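Local coordinates for Serine/threonine-protein kinase BRSK1 (Mus musculus, PDB 5IRI) that is a serine/threonine kinase that phosphorylates protein substrates, its C-terminal KA1 domain and preceding autoinhibitory sequence probably restraining the catalytic domain, at residues 72-77 against 103-108. Numbering follows the deposited sequence.
Sequences RFQVDI and TLISGP
Ile-105 lays its side chain along the backbone of Arg-72 and Phe-73 and ends against Gln-74. Its CG1 branch is extended (chi2 178°), which carries CD1 to 4.2 Å from Gln-74 CB. The same side chain also touches Arg-55 on strand 53-58. At this point the backbone is bulged: Ile-105 and Ser-106 both face Arg-72. Arg-72 O takes two bonds, from Ile-105 N at 2.9 Å and from Ser-106 N at 3.1 Å. One carbonyl is thus shared by two successive N-H groups. Arg-72 N returns a bond to Ser-106 O, 2.8 Å long. Beyond the bulge, Gln-74 and Thr-103 form a regular hydrogen-bonded pair. Gln-74 N donates to Thr-103 O, and Thr-103 N donates to Gln-74 O.

Arg-72 passes its aliphatic part by the Ser-106 hydroxyl, with CG 3.5 Å from OG, and its NE forms a salt bridge with Glu-57. The Gln-74 amide is fixed at both ends. NE2 bonds the syn side of Asp-76 OD2 at 3.0 Å, and OE1 accepts from Arg-55. Phe-73 and Leu-104 point to the face of the sheet opposite Arg-72, Gln-74, Thr-103 and Ser-106, where helix 109-124 packs on them. This is a classic beta bulge between antiparallel central strands of the KA1 sheet, just before the C-terminal helix.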
loop_
_atom_site.group_PDB
_atom_site.type_symbol
_atom_site.label_atom_id
_atom_site.label_comp_id
_atom_site.label_asym_id
_atom_site.label_seq_id
_atom_site.Cartn_x
_atom_site.Cartn_y
_atom_site.Cartn_z
ATOM N N ARG A 72 0.990 7.108 7.953
ATOM C CA ARG A 72 1.843 5.944 8.123
ATOM C C ARG A 72 0.978 4.714 7.938
ATOM O O ARG A 72 -0.084 4.600 8.560
ATOM C CB ARG A 72 2.479 5.901 9.509
ATOM C CG ARG A 72 3.273 7.109 9.905
ATOM C CD ARG A 72 4.325 6.707 10.918
ATOM N NE ARG A 72 5.280 7.789 11.137
ATOM C CZ ARG A 72 5.138 8.733 12.064
ATOM N NH1 ARG A 72 4.079 8.714 12.866
ATOM N NH2 ARG A 72 6.050 9.691 12.190
ATOM N N PHE A 73 1.417 3.798 7.094
ATOM C CA PHE A 73 0.650 2.580 6.912
ATOM C C PHE A 73 1.595 1.416 6.688
ATOM O O PHE A 73 2.807 1.581 6.508
ATOM C CB PHE A 73 -0.343 2.699 5.755
ATOM C CG PHE A 73 0.299 2.939 4.414
ATOM C CD1 PHE A 73 0.733 4.200 4.049
ATOM C CD2 PHE A 73 0.455 1.900 3.509
ATOM C CE1 PHE A 73 1.314 4.413 2.822
ATOM C CE2 PHE A 73 1.039 2.116 2.273
ATOM C CZ PHE A 73 1.465 3.376 1.932
ATOM N N GLN A 74 1.018 0.229 6.704
ATOM C CA GLN A 74 1.762 -1.002 6.547
ATOM C C GLN A 74 1.188 -1.761 5.369
ATOM O O GLN A 74 -0.014 -1.691 5.111
ATOM C CB GLN A 74 1.679 -1.839 7.806
ATOM C CG GLN A 74 2.395 -3.153 7.718
ATOM C CD GLN A 74 2.644 -3.773 9.085
ATOM O OE1 GLN A 74 2.974 -3.086 10.060
ATOM N NE2 GLN A 74 2.499 -5.079 9.157
ATOM N N VAL A 75 2.054 -2.470 4.654
ATOM C CA VAL A 75 1.674 -3.298 3.519
ATOM C C VAL A 75 2.161 -4.707 3.788
ATOM O O VAL A 75 3.350 -4.908 4.042
ATOM C CB VAL A 75 2.275 -2.772 2.206
ATOM C CG1 VAL A 75 1.908 -3.689 1.054
ATOM C CG2 VAL A 75 1.833 -1.346 1.936
ATOM N N ASP A 76 1.253 -5.677 3.724
ATOM C CA ASP A 76 1.591 -7.084 3.909
ATOM C C ASP A 76 1.098 -7.890 2.723
ATOM O O ASP A 76 -0.038 -7.706 2.272
ATOM C CB ASP A 76 0.971 -7.639 5.181
ATOM C CG ASP A 76 1.340 -6.836 6.397
ATOM O OD1 ASP A 76 0.728 -5.752 6.579
ATOM O OD2 ASP A 76 2.244 -7.279 7.148
ATOM N N ILE A 77 1.952 -8.781 2.235
ATOM C CA ILE A 77 1.642 -9.698 1.152
ATOM C C ILE A 77 1.500 -11.082 1.746
ATOM O O ILE A 77 2.320 -11.484 2.568
ATOM C CB ILE A 77 2.744 -9.683 0.086
ATOM C CG1 ILE A 77 3.131 -8.251 -0.262
ATOM C CG2 ILE A 77 2.288 -10.437 -1.144
ATOM C CD1 ILE A 77 4.403 -8.173 -1.015
ATOM N N THR A 103 -2.728 -1.479 5.744
ATOM C CA THR A 103 -3.220 -1.248 7.094
ATOM C C THR A 103 -2.824 0.139 7.558
ATOM O O THR A 103 -1.635 0.477 7.582
ATOM C CB THR A 103 -2.659 -2.275 8.059
ATOM O OG1 THR A 103 -2.756 -3.577 7.475
ATOM C CG2 THR A 103 -3.427 -2.232 9.336
ATOM N N LEU A 104 -3.813 0.930 7.946
ATOM C CA LEU A 104 -3.546 2.289 8.385
ATOM C C LEU A 104 -3.016 2.265 9.811
ATOM O O LEU A 104 -3.626 1.655 10.691
ATOM C CB LEU A 104 -4.813 3.127 8.283
ATOM C CG LEU A 104 -4.728 4.583 8.701
ATOM C CD1 LEU A 104 -3.615 5.290 7.960
ATOM C CD2 LEU A 104 -6.058 5.231 8.414
ATOM N N ILE A 105 -1.865 2.897 10.023
ATOM C CA ILE A 105 -1.264 3.043 11.342
ATOM C C ILE A 105 -1.620 4.386 11.954
ATOM O O ILE A 105 -2.017 4.466 13.117
ATOM C CB ILE A 105 0.271 2.847 11.265
ATOM C CG1 ILE A 105 0.616 1.424 10.825
ATOM C CG2 ILE A 105 0.922 3.099 12.593
ATOM C CD1 ILE A 105 2.098 1.186 10.682
ATOM N N SER A 106 -1.504 5.453 11.172
ATOM C CA SER A 106 -1.786 6.783 11.686
ATOM C C SER A 106 -1.917 7.745 10.512
ATOM O O SER A 106 -1.298 7.545 9.459
ATOM C CB SER A 106 -0.688 7.245 12.658
ATOM O OG SER A 106 0.509 7.600 11.970
ATOM N N GLY A 107 -2.737 8.787 10.702
ATOM C CA GLY A 107 -2.920 9.805 9.694
ATOM C C GLY A 107 -4.309 9.843 9.082
ATOM O O GLY A 107 -5.211 9.069 9.431
ATOM N N PRO A 108 -4.496 10.758 8.135
ATOM C CA PRO A 108 -5.833 11.003 7.587
ATOM C C PRO A 108 -6.321 9.856 6.717
ATOM O O PRO A 108 -5.679 9.473 5.737
ATOM C CB PRO A 108 -5.649 12.283 6.776
ATOM C CG PRO A 108 -4.208 12.312 6.463
ATOM C CD PRO A 108 -3.519 11.737 7.641
#